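Local coordinates for protein serine acetyltransferase (Entamoeba histolytica, PDB 3P1B) that probably catalyses the transfer of an acetyl group from acetyl-CoA to L-serine, a step of cysteine biosynthesis, at residues H11-M16 with E95-I100; I45-F50 with T103-L108; R138-L143 with E154-V159. All blocks are in the same frame, centred on the assembly; numbering follows the deposited sequence.

Contact 1: H11-M16 with E95-I100; sequences HQLYEM and EKLPSI. With SO4 (sulfate ion), chain C.
Pro98 and the trio Gln12, Leu13 and Met16 join segments 11-16 and 95-100, nearly parallel on helices 2-19 and 83-114, in the N-terminal helical domain of this serine acetyltransferase. Their axes run 9.9 Å apart at 11°. Proline interrupts the backbone bonding of its own helix, kinking it, and turns its ring to the other helix. Gln12 holds CG anti to its N (chi1 -169°) and then runs out extended, laying its amide across the outer ring carbons, with OE1 3.5 Å from Pro98 CG and NE2 3.5 Å from Pro98 CB. Met16 approaches the ring crosswise, SD 3.9 Å from Pro98 CB, and a bend at its last torsion drops CE to 3.3 Å from Pro98 O. One turn before Met16, Leu13 splits its branches: CD2 rests on Pro98 CA, while CD1 meets Leu97 CD1 at 4.2 Å. On the far side of helix 2-19, His11 NE2 donates in its ring plane to sulfate O1 (3.0 Å, 151°), an ion probably from the crystallisation liquor. Glu15 CG lies over one face of that imidazole, and ND1 is hydrogen-bonded to Glu59. Engaged at both nitrogens, the ring is held against rotation and may carry a positive charge. Leu97 also reaches Leu66 of helix 59-80 and Ile139 of helix 129-145, so the contact opens inward onto the rest of the helical bundle.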
loop_
_atom_site.group_PDB
_atom_site.type_symbol
_atom_site.label_atom_id
_atom_site.label_comp_id
_atom_site.label_asym_id
_atom_site.label_seq_id
_atom_site.Cartn_x
_atom_site.Cartn_y
_atom_site.Cartn_z
ATOM N N HIS A 11 6.015 -13.086 32.269
ATOM C CA HIS A 11 7.157 -12.998 33.137
ATOM C C HIS A 11 8.464 -13.258 32.404
ATOM O O HIS A 11 9.431 -12.529 32.630
ATOM C CB HIS A 11 6.989 -13.892 34.373
ATOM C CG HIS A 11 8.256 -14.061 35.143
ATOM N ND1 HIS A 11 8.696 -13.132 36.060
ATOM C CD2 HIS A 11 9.204 -15.028 35.090
ATOM C CE1 HIS A 11 9.843 -13.542 36.574
ATOM N NE2 HIS A 11 10.182 -14.681 35.993
ATOM N N GLN A 12 8.509 -14.258 31.519
ATOM C CA GLN A 12 9.737 -14.537 30.778
ATOM C C GLN A 12 10.067 -13.345 29.859
ATOM O O GLN A 12 11.251 -12.963 29.688
ATOM C CB GLN A 12 9.657 -15.810 29.895
ATOM C CG GLN A 12 11.049 -16.215 29.344
ATOM C CD GLN A 12 11.102 -17.606 28.699
ATOM O OE1 GLN A 12 10.140 -18.363 28.792
ATOM N NE2 GLN A 12 12.231 -17.934 28.008
ATOM N N LEU A 13 9.020 -12.791 29.255
ATOM C CA LEU A 13 9.221 -11.718 28.302
ATOM C C LEU A 13 9.570 -10.402 28.994
ATOM O O LEU A 13 10.389 -9.662 28.470
ATOM C CB LEU A 13 8.057 -11.556 27.352
ATOM C CG LEU A 13 7.710 -12.606 26.322
ATOM C CD1 LEU A 13 6.270 -12.327 25.784
ATOM C CD2 LEU A 13 8.808 -12.735 25.277
ATOM N N TYR A 14 8.977 -10.159 30.165
ATOM C CA TYR A 14 9.340 -9.016 31.003
ATOM C C TYR A 14 10.819 -9.074 31.441
ATOM O O TYR A 14 11.514 -8.041 31.432
ATOM C CB TYR A 14 8.400 -8.904 32.210
ATOM C CG TYR A 14 8.789 -7.751 33.111
ATOM C CD1 TYR A 14 8.809 -6.442 32.615
ATOM C CD2 TYR A 14 9.194 -7.971 34.435
ATOM C CE1 TYR A 14 9.190 -5.363 33.431
ATOM C CE2 TYR A 14 9.568 -6.907 35.268
ATOM C CZ TYR A 14 9.565 -5.602 34.755
ATOM O OH TYR A 14 9.943 -4.544 35.545
ATOM N N GLU A 15 11.320 -10.265 31.793
ATOM C CA GLU A 15 12.728 -10.404 32.175
ATOM C C GLU A 15 13.705 -10.259 31.006
ATOM O O GLU A 15 14.772 -9.646 31.166
ATOM C CB GLU A 15 13.013 -11.688 32.961
ATOM C CG GLU A 15 12.181 -11.872 34.261
ATOM C CD GLU A 15 12.355 -10.778 35.340
ATOM O OE1 GLU A 15 13.463 -10.219 35.522
ATOM O OE2 GLU A 15 11.337 -10.481 36.001
ATOM N N MET A 16 13.365 -10.836 29.854
ATOM C CA MET A 16 14.208 -10.725 28.653
ATOM C C MET A 16 14.419 -9.247 28.261
ATOM O O MET A 16 15.567 -8.827 27.927
ATOM C CB MET A 16 13.590 -11.503 27.471
ATOM C CG MET A 16 13.503 -12.996 27.725
ATOM S SD MET A 16 12.438 -13.853 26.556
ATOM C CE MET A 16 13.487 -13.903 25.146
ATOM N N GLU A 95 3.854 -20.531 23.889
ATOM C CA GLU A 95 5.124 -21.309 23.912
ATOM C C GLU A 95 6.258 -20.752 23.052
ATOM O O GLU A 95 7.429 -20.872 23.424
ATOM C CB GLU A 95 4.894 -22.766 23.445
ATOM C CG GLU A 95 6.109 -23.696 23.537
ATOM C CD GLU A 95 5.966 -24.995 22.702
ATOM O OE1 GLU A 95 4.856 -25.303 22.178
ATOM O OE2 GLU A 95 6.990 -25.708 22.526
ATOM N N LYS A 96 5.926 -20.236 21.871
ATOM C CA LYS A 96 6.942 -19.754 20.975
ATOM C C LYS A 96 7.354 -18.278 21.166
ATOM O O LYS A 96 8.256 -17.800 20.503
ATOM C CB LYS A 96 6.539 -20.028 19.498
ATOM C CG LYS A 96 6.749 -21.485 19.054
ATOM C CD LYS A 96 8.253 -21.815 18.957
ATOM C CE LYS A 96 8.514 -23.232 18.447
ATOM N NZ LYS A 96 8.061 -24.177 19.520
ATOM N N LEU A 97 6.683 -17.516 22.001
ATOM C CA LEU A 97 6.961 -16.084 21.974
ATOM C C LEU A 97 8.378 -15.695 22.416
ATOM O O LEU A 97 8.868 -14.699 21.954
ATOM C CB LEU A 97 5.949 -15.338 22.833
ATOM C CG LEU A 97 4.482 -15.203 22.306
ATOM C CD1 LEU A 97 3.688 -14.531 23.374
ATOM C CD2 LEU A 97 4.354 -14.402 21.055
ATOM N N PRO A 98 8.946 -16.379 23.455
ATOM C CA PRO A 98 10.296 -16.009 23.886
ATOM C C PRO A 98 11.271 -16.189 22.721
ATOM O O PRO A 98 12.119 -15.319 22.441
ATOM C CB PRO A 98 10.565 -16.977 25.065
ATOM C CG PRO A 98 9.203 -17.175 25.689
ATOM C CD PRO A 98 8.235 -17.186 24.467
ATOM N N SER A 99 11.126 -17.292 22.024
ATOM C CA SER A 99 11.986 -17.671 20.860
ATOM C C SER A 99 11.939 -16.621 19.685
ATOM O O SER A 99 12.986 -16.279 18.990
ATOM C CB SER A 99 11.427 -18.998 20.379
ATOM O OG SER A 99 12.131 -19.474 19.254
ATOM N N ILE A 100 10.705 -16.187 19.428
ATOM C CA ILE A 100 10.412 -15.210 18.378
ATOM C C ILE A 100 10.959 -13.851 18.806
ATOM O O ILE A 100 11.520 -13.089 18.045
ATOM C CB ILE A 100 8.879 -15.097 18.116
ATOM C CG1 ILE A 100 8.326 -16.360 17.422
ATOM C CG2 ILE A 100 8.627 -13.887 17.224
ATOM C CD1 ILE A 100 6.722 -16.426 17.512
HETATM S S SO4 C . 13.651 -14.571 37.429
HETATM O O1 SO4 C . 12.665 -15.658 37.385
HETATM O O2 SO4 C . 14.535 -14.677 36.249
HETATM O O3 SO4 C . 12.942 -13.282 37.464
HETATM O O4 SO4 C . 14.437 -14.650 38.663
#

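Contact 2: I45-F50 with T103-L108; sequences IFFPDF and TLKTDL
Phe46 and Phe47 press on Leu104 and Leu108 where helix 37-46 ends against helix 83-114, inside the N-terminal helical domain. The shape match is an interleaving of two rings with two leucines. Phe47 is the first residue to leave helical geometry, and this change of course sends its ring out as a blunt wedge into the hollow bounded by Leu104, Lys105 and Leu108. The rim of the wedge does the touching: Leu104 CB and Lys105 CG lie at its edge, near the ring plane, CB being 4.2 Å from Phe47 CZ. Leu108 comes from the opposite direction and closes the pocket obliquely. Leu104 is the reciprocal bump, its side chain reaching across that of Phe46 at about a right angle. With CG anti to its carbonyl carbon (chi1 -74°), Phe46 swings its ring over toward Leu97, Ile100 and Lys101, one to two turns earlier on the same long helix. Phe24 from a loop packs on both Phe47 and Leu108 and makes a cation-pi contact with Lys105, whose NZ forms salt bridges to Asp20 and Glu21. At the tightest point Leu108 CD1 stands 3.4 Å from Phe47 CZ, whereas Leu104 CD1 is shared evenly by Phe46 CD2 and CE2, 3.6 Å from each.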
loop_
_atom_site.group_PDB
_atom_site.type_symbol
_atom_site.label_atom_id
_atom_site.label_comp_id
_atom_site.label_asym_id
_atom_site.label_seq_id
_atom_site.Cartn_x
_atom_site.Cartn_y
_atom_site.Cartn_z
ATOM N N ILE A 45 4.545 -5.478 23.816
ATOM C CA ILE A 45 5.071 -6.645 24.508
ATOM C C ILE A 45 6.543 -6.930 24.233
ATOM O O ILE A 45 7.331 -7.109 25.171
ATOM C CB ILE A 45 4.135 -7.875 24.188
ATOM C CG1 ILE A 45 2.849 -7.736 24.997
ATOM C CG2 ILE A 45 4.818 -9.243 24.397
ATOM C CD1 ILE A 45 1.659 -8.310 24.290
ATOM N N PHE A 46 6.927 -6.930 22.957
ATOM C CA PHE A 46 8.287 -7.274 22.609
ATOM C C PHE A 46 9.284 -6.145 22.803
ATOM O O PHE A 46 10.466 -6.408 23.025
ATOM C CB PHE A 46 8.397 -7.698 21.162
ATOM C CG PHE A 46 7.851 -9.039 20.871
ATOM C CD1 PHE A 46 8.024 -10.111 21.759
ATOM C CD2 PHE A 46 7.206 -9.256 19.663
ATOM C CE1 PHE A 46 7.539 -11.405 21.418
ATOM C CE2 PHE A 46 6.664 -10.532 19.325
ATOM C CZ PHE A 46 6.861 -11.605 20.159
ATOM N N PHE A 47 8.846 -4.900 22.644
ATOM C CA PHE A 47 9.826 -3.787 22.611
ATOM C C PHE A 47 9.252 -2.599 23.350
ATOM O O PHE A 47 9.147 -1.504 22.785
ATOM C CB PHE A 47 10.250 -3.418 21.165
ATOM C CG PHE A 47 10.996 -4.500 20.473
ATOM C CD1 PHE A 47 12.303 -4.790 20.847
ATOM C CD2 PHE A 47 10.369 -5.265 19.478
ATOM C CE1 PHE A 47 12.993 -5.797 20.255
ATOM C CE2 PHE A 47 11.058 -6.299 18.866
ATOM C CZ PHE A 47 12.393 -6.542 19.245
ATOM N N PRO A 48 8.908 -2.801 24.633
ATOM C CA PRO A 48 8.123 -1.916 25.446
ATOM C C PRO A 48 8.692 -0.469 25.557
ATOM O O PRO A 48 7.897 0.457 25.630
ATOM C CB PRO A 48 8.086 -2.647 26.803
ATOM C CG PRO A 48 8.590 -4.085 26.476
ATOM C CD PRO A 48 9.587 -3.782 25.494
ATOM N N ASP A 49 10.003 -0.245 25.488
ATOM C CA ASP A 49 10.448 1.159 25.620
ATOM C C ASP A 49 9.943 2.083 24.531
ATOM O O ASP A 49 9.876 3.304 24.711
ATOM C CB ASP A 49 11.964 1.237 25.744
ATOM C CG ASP A 49 12.427 0.838 27.148
ATOM O OD1 ASP A 49 11.603 0.833 28.097
ATOM O OD2 ASP A 49 13.598 0.562 27.314
ATOM N N PHE A 50 9.549 1.489 23.412
ATOM C CA PHE A 50 9.339 2.250 22.184
ATOM C C PHE A 50 7.862 2.557 21.941
ATOM O O PHE A 50 7.507 3.330 21.053
ATOM C CB PHE A 50 10.069 1.569 21.018
ATOM C CG PHE A 50 11.559 1.506 21.216
ATOM C CD1 PHE A 50 12.352 2.640 21.082
ATOM C CD2 PHE A 50 12.169 0.322 21.599
ATOM C CE1 PHE A 50 13.737 2.591 21.304
ATOM C CE2 PHE A 50 13.518 0.269 21.841
ATOM C CZ PHE A 50 14.325 1.398 21.646
ATOM N N THR A 103 14.521 -14.059 17.856
ATOM C CA THR A 103 14.742 -13.970 16.423
ATOM C C THR A 103 14.542 -12.499 15.962
ATOM O O THR A 103 15.294 -11.989 15.118
ATOM C CB THR A 103 13.774 -14.909 15.699
ATOM O OG1 THR A 103 13.883 -16.212 16.317
ATOM C CG2 THR A 103 14.101 -14.999 14.241
ATOM N N LEU A 104 13.536 -11.841 16.518
ATOM C CA LEU A 104 13.237 -10.466 16.107
ATOM C C LEU A 104 14.357 -9.491 16.471
ATOM O O LEU A 104 14.481 -8.424 15.835
ATOM C CB LEU A 104 11.960 -9.948 16.763
ATOM C CG LEU A 104 10.647 -10.556 16.203
ATOM C CD1 LEU A 104 9.525 -10.219 17.099
ATOM C CD2 LEU A 104 10.332 -10.053 14.855
ATOM N N LYS A 105 15.111 -9.794 17.537
ATOM C CA LYS A 105 16.278 -8.983 17.867
ATOM C C LYS A 105 17.260 -9.170 16.750
ATOM O O LYS A 105 17.866 -8.185 16.277
ATOM C CB LYS A 105 16.867 -9.372 19.235
ATOM C CG LYS A 105 16.018 -8.843 20.326
ATOM C CD LYS A 105 16.572 -9.389 21.636
ATOM C CE LYS A 105 18.054 -9.098 21.780
ATOM N NZ LYS A 105 18.544 -9.453 23.192
ATOM N N THR A 106 17.402 -10.409 16.287
ATOM C CA THR A 106 18.368 -10.622 15.246
ATOM C C THR A 106 17.956 -9.917 13.922
ATOM O O THR A 106 18.823 -9.609 13.048
ATOM C CB THR A 106 18.631 -12.096 14.928
ATOM O OG1 THR A 106 17.501 -12.691 14.279
ATOM C CG2 THR A 106 19.101 -12.953 16.176
ATOM N N ASP A 107 16.658 -9.806 13.694
ATOM C CA ASP A 107 16.140 -9.187 12.439
ATOM C C ASP A 107 16.406 -7.670 12.529
ATOM O O ASP A 107 16.707 -6.998 11.540
ATOM C CB ASP A 107 14.624 -9.395 12.377
ATOM C CG ASP A 107 14.215 -10.863 12.249
ATOM O OD1 ASP A 107 14.868 -11.745 11.629
ATOM O OD2 ASP A 107 13.127 -11.183 12.736
ATOM N N LEU A 108 16.383 -7.148 13.749
ATOM C CA LEU A 108 16.694 -5.726 13.973
ATOM C C LEU A 108 18.129 -5.424 13.697
ATOM O O LEU A 108 18.432 -4.353 13.146
ATOM C CB LEU A 108 16.442 -5.335 15.393
ATOM C CG LEU A 108 14.951 -5.093 15.621
ATOM C CD1 LEU A 108 14.605 -5.129 17.103
ATOM C CD2 LEU A 108 14.366 -3.759 15.000
#

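Contact 3: R138-L143 with E154-V159; sequences RIAHVL and EMMESV
Ala140 faces Met155 and Met156 across an antiparallel helical hairpin, formed by helices 129-145 and 151-163 just ahead of the left-handed beta helix built from hexapeptide repeats. The short axes lie 9.9 Å apart and cross at -161°. The single methyl of Ala140 lets the backbones come near, Ala140 CA being 6.8 Å from Met155 CA, and leaves the two long thioethers to pass around it. Met155 starts toward the partner helix with CG anti to its carbonyl carbon (chi1 -55°), stays extended through the next torsion and turns only at the last, so that its sulfur and methyl lie alongside the opposing helix. SD meets Leu143 CD1 at 4.0 Å, the two side chains crossing at about a right angle; CE, one turn back, reaches Ile139 CG2 at 4.2 Å. Met156 leaves its helix more obliquely and folds at both chi2 and chi3, a hooked shape that carries its sulfur back to Ala140. Pro169, just after strand 165-167, packs on Ala140 and Met156 alike. No hydrogen bond spans the interface, which is held by apolar packing alone; Glu154, which takes no part in it, makes a salt bridge with Arg126 of the second subunit. The alanine methyl itself meets both methionines, CB lying 3.7 Å from Met156 SD and 4.0 Å from Met155 CE.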
loop_
_atom_site.group_PDB
_atom_site.type_symbol
_atom_site.label_atom_id
_atom_site.label_comp_id
_atom_site.label_asym_id
_atom_site.label_seq_id
_atom_site.Cartn_x
_atom_site.Cartn_y
_atom_site.Cartn_z
ATOM N N ARG A 138 5.999 -13.749 12.154
ATOM C CA ARG A 138 6.539 -14.786 13.019
ATOM C C ARG A 138 5.437 -15.401 13.905
ATOM O O ARG A 138 5.447 -16.662 14.095
ATOM C CB ARG A 138 7.799 -14.270 13.751
ATOM C CG ARG A 138 8.908 -13.945 12.817
ATOM C CD ARG A 138 10.255 -13.996 13.567
ATOM N NE ARG A 138 11.301 -13.551 12.690
ATOM C CZ ARG A 138 11.850 -14.299 11.762
ATOM N NH1 ARG A 138 11.442 -15.566 11.554
ATOM N NH2 ARG A 138 12.808 -13.752 11.037
ATOM N N ILE A 139 4.472 -14.583 14.351
ATOM C CA ILE A 139 3.265 -15.039 15.067
ATOM C C ILE A 139 2.282 -15.831 14.146
ATOM O O ILE A 139 1.948 -16.971 14.448
ATOM C CB ILE A 139 2.612 -13.910 15.930
ATOM C CG1 ILE A 139 3.567 -13.511 17.067
ATOM C CG2 ILE A 139 1.186 -14.252 16.405
ATOM C CD1 ILE A 139 3.959 -14.698 17.912
ATOM N N ALA A 140 1.866 -15.243 13.022
ATOM C CA ALA A 140 1.040 -15.937 12.025
ATOM C C ALA A 140 1.624 -17.308 11.554
ATOM O O ALA A 140 0.882 -18.267 11.400
ATOM C CB ALA A 140 0.715 -14.992 10.852
ATOM N N HIS A 141 2.947 -17.391 11.365
ATOM C CA HIS A 141 3.588 -18.652 11.086
ATOM C C HIS A 141 3.340 -19.776 12.140
ATOM O O HIS A 141 3.100 -20.920 11.763
ATOM C CB HIS A 141 5.053 -18.453 10.728
ATOM C CG HIS A 141 5.698 -19.696 10.259
ATOM N ND1 HIS A 141 5.499 -20.216 8.994
ATOM C CD2 HIS A 141 6.526 -20.550 10.908
ATOM C CE1 HIS A 141 6.220 -21.319 8.870
ATOM N NE2 HIS A 141 6.889 -21.513 10.000
ATOM N N VAL A 142 3.352 -19.453 13.435
ATOM C CA VAL A 142 3.106 -20.463 14.483
ATOM C C VAL A 142 1.686 -21.001 14.234
ATOM O O VAL A 142 1.433 -22.213 14.285
ATOM C CB VAL A 142 3.247 -19.791 15.918
ATOM C CG1 VAL A 142 2.848 -20.719 17.131
ATOM C CG2 VAL A 142 4.704 -19.382 16.109
ATOM N N LEU A 143 0.753 -20.081 13.969
ATOM C CA LEU A 143 -0.633 -20.450 13.666
ATOM C C LEU A 143 -0.702 -21.355 12.416
ATOM O O LEU A 143 -1.357 -22.385 12.452
ATOM C CB LEU A 143 -1.522 -19.207 13.518
ATOM C CG LEU A 143 -2.197 -18.531 14.692
ATOM C CD1 LEU A 143 -3.034 -17.470 13.993
ATOM C CD2 LEU A 143 -3.103 -19.460 15.497
ATOM N N GLU A 154 -5.526 -13.899 7.360
ATOM C CA GLU A 154 -6.214 -12.617 7.565
ATOM C C GLU A 154 -5.330 -11.628 8.342
ATOM O O GLU A 154 -5.289 -10.429 8.001
ATOM C CB GLU A 154 -7.545 -12.787 8.333
ATOM C CG GLU A 154 -8.342 -11.501 8.714
ATOM C CD GLU A 154 -9.725 -11.817 9.321
ATOM O OE1 GLU A 154 -9.850 -11.977 10.552
ATOM O OE2 GLU A 154 -10.712 -11.897 8.587
ATOM N N MET A 155 -4.603 -12.146 9.345
ATOM C CA MET A 155 -3.473 -11.365 9.939
ATOM C C MET A 155 -2.510 -10.733 8.942
ATOM O O MET A 155 -2.231 -9.530 9.050
ATOM C CB MET A 155 -2.616 -12.212 10.915
ATOM C CG MET A 155 -3.403 -12.848 12.012
ATOM S SD MET A 155 -2.383 -13.598 13.343
ATOM C CE MET A 155 -1.091 -12.447 13.331
ATOM N N MET A 156 -1.970 -11.528 8.024
ATOM C CA MET A 156 -0.997 -11.110 7.053
ATOM C C MET A 156 -1.662 -10.175 6.019
ATOM O O MET A 156 -0.998 -9.346 5.421
ATOM C CB MET A 156 -0.338 -12.324 6.398
ATOM C CG MET A 156 0.417 -13.207 7.462
ATOM S SD MET A 156 1.440 -12.229 8.575
ATOM C CE MET A 156 2.553 -11.656 7.298
ATOM N N GLU A 157 -2.967 -10.342 5.815
ATOM C CA GLU A 157 -3.702 -9.370 5.008
ATOM C C GLU A 157 -3.788 -7.971 5.700
ATOM O O GLU A 157 -3.856 -6.922 5.030
ATOM C CB GLU A 157 -5.057 -9.926 4.511
ATOM C CG GLU A 157 -4.948 -10.999 3.449
ATOM C CD GLU A 157 -4.136 -10.598 2.216
ATOM O OE1 GLU A 157 -4.008 -9.389 1.922
ATOM O OE2 GLU A 157 -3.630 -11.506 1.528
ATOM N N SER A 158 -3.763 -7.930 7.025
ATOM C CA SER A 158 -3.562 -6.666 7.737
ATOM C C SER A 158 -2.160 -6.099 7.395
ATOM O O SER A 158 -2.039 -4.946 6.955
ATOM C CB SER A 158 -3.817 -6.820 9.218
ATOM O OG SER A 158 -5.201 -6.851 9.486
ATOM N N VAL A 159 -1.119 -6.919 7.541
ATOM C CA VAL A 159 0.231 -6.546 7.018
ATOM C C VAL A 159 0.242 -6.037 5.573
ATOM O O VAL A 159 0.985 -5.066 5.196
ATOM C CB VAL A 159 1.219 -7.714 7.198
ATOM C CG1 VAL A 159 2.584 -7.356 6.638
ATOM C CG2 VAL A 159 1.335 -8.034 8.694
#

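Overall arrangement
From the N terminus, helix 2-19 waits until helix 83-114 arrives to close contact 1. Segment 45-50 has by then been passed, and it finds its partner two turns farther along that same helix, so contacts 1 and 2 cross. Their centres lie about 11 Å apart and they touch directly, Leu13 CD1 packing on Ile45 CG2. Contact 3 follows in series and closes a short hairpin loop. It is nevertheless joined to both others through its first helix: Ile139 packs on Ile100, and Arg138 makes a salt bridge with Asp107. Helix 83-114 thus links the N-terminal helices to the hairpin that leads into the beta helix.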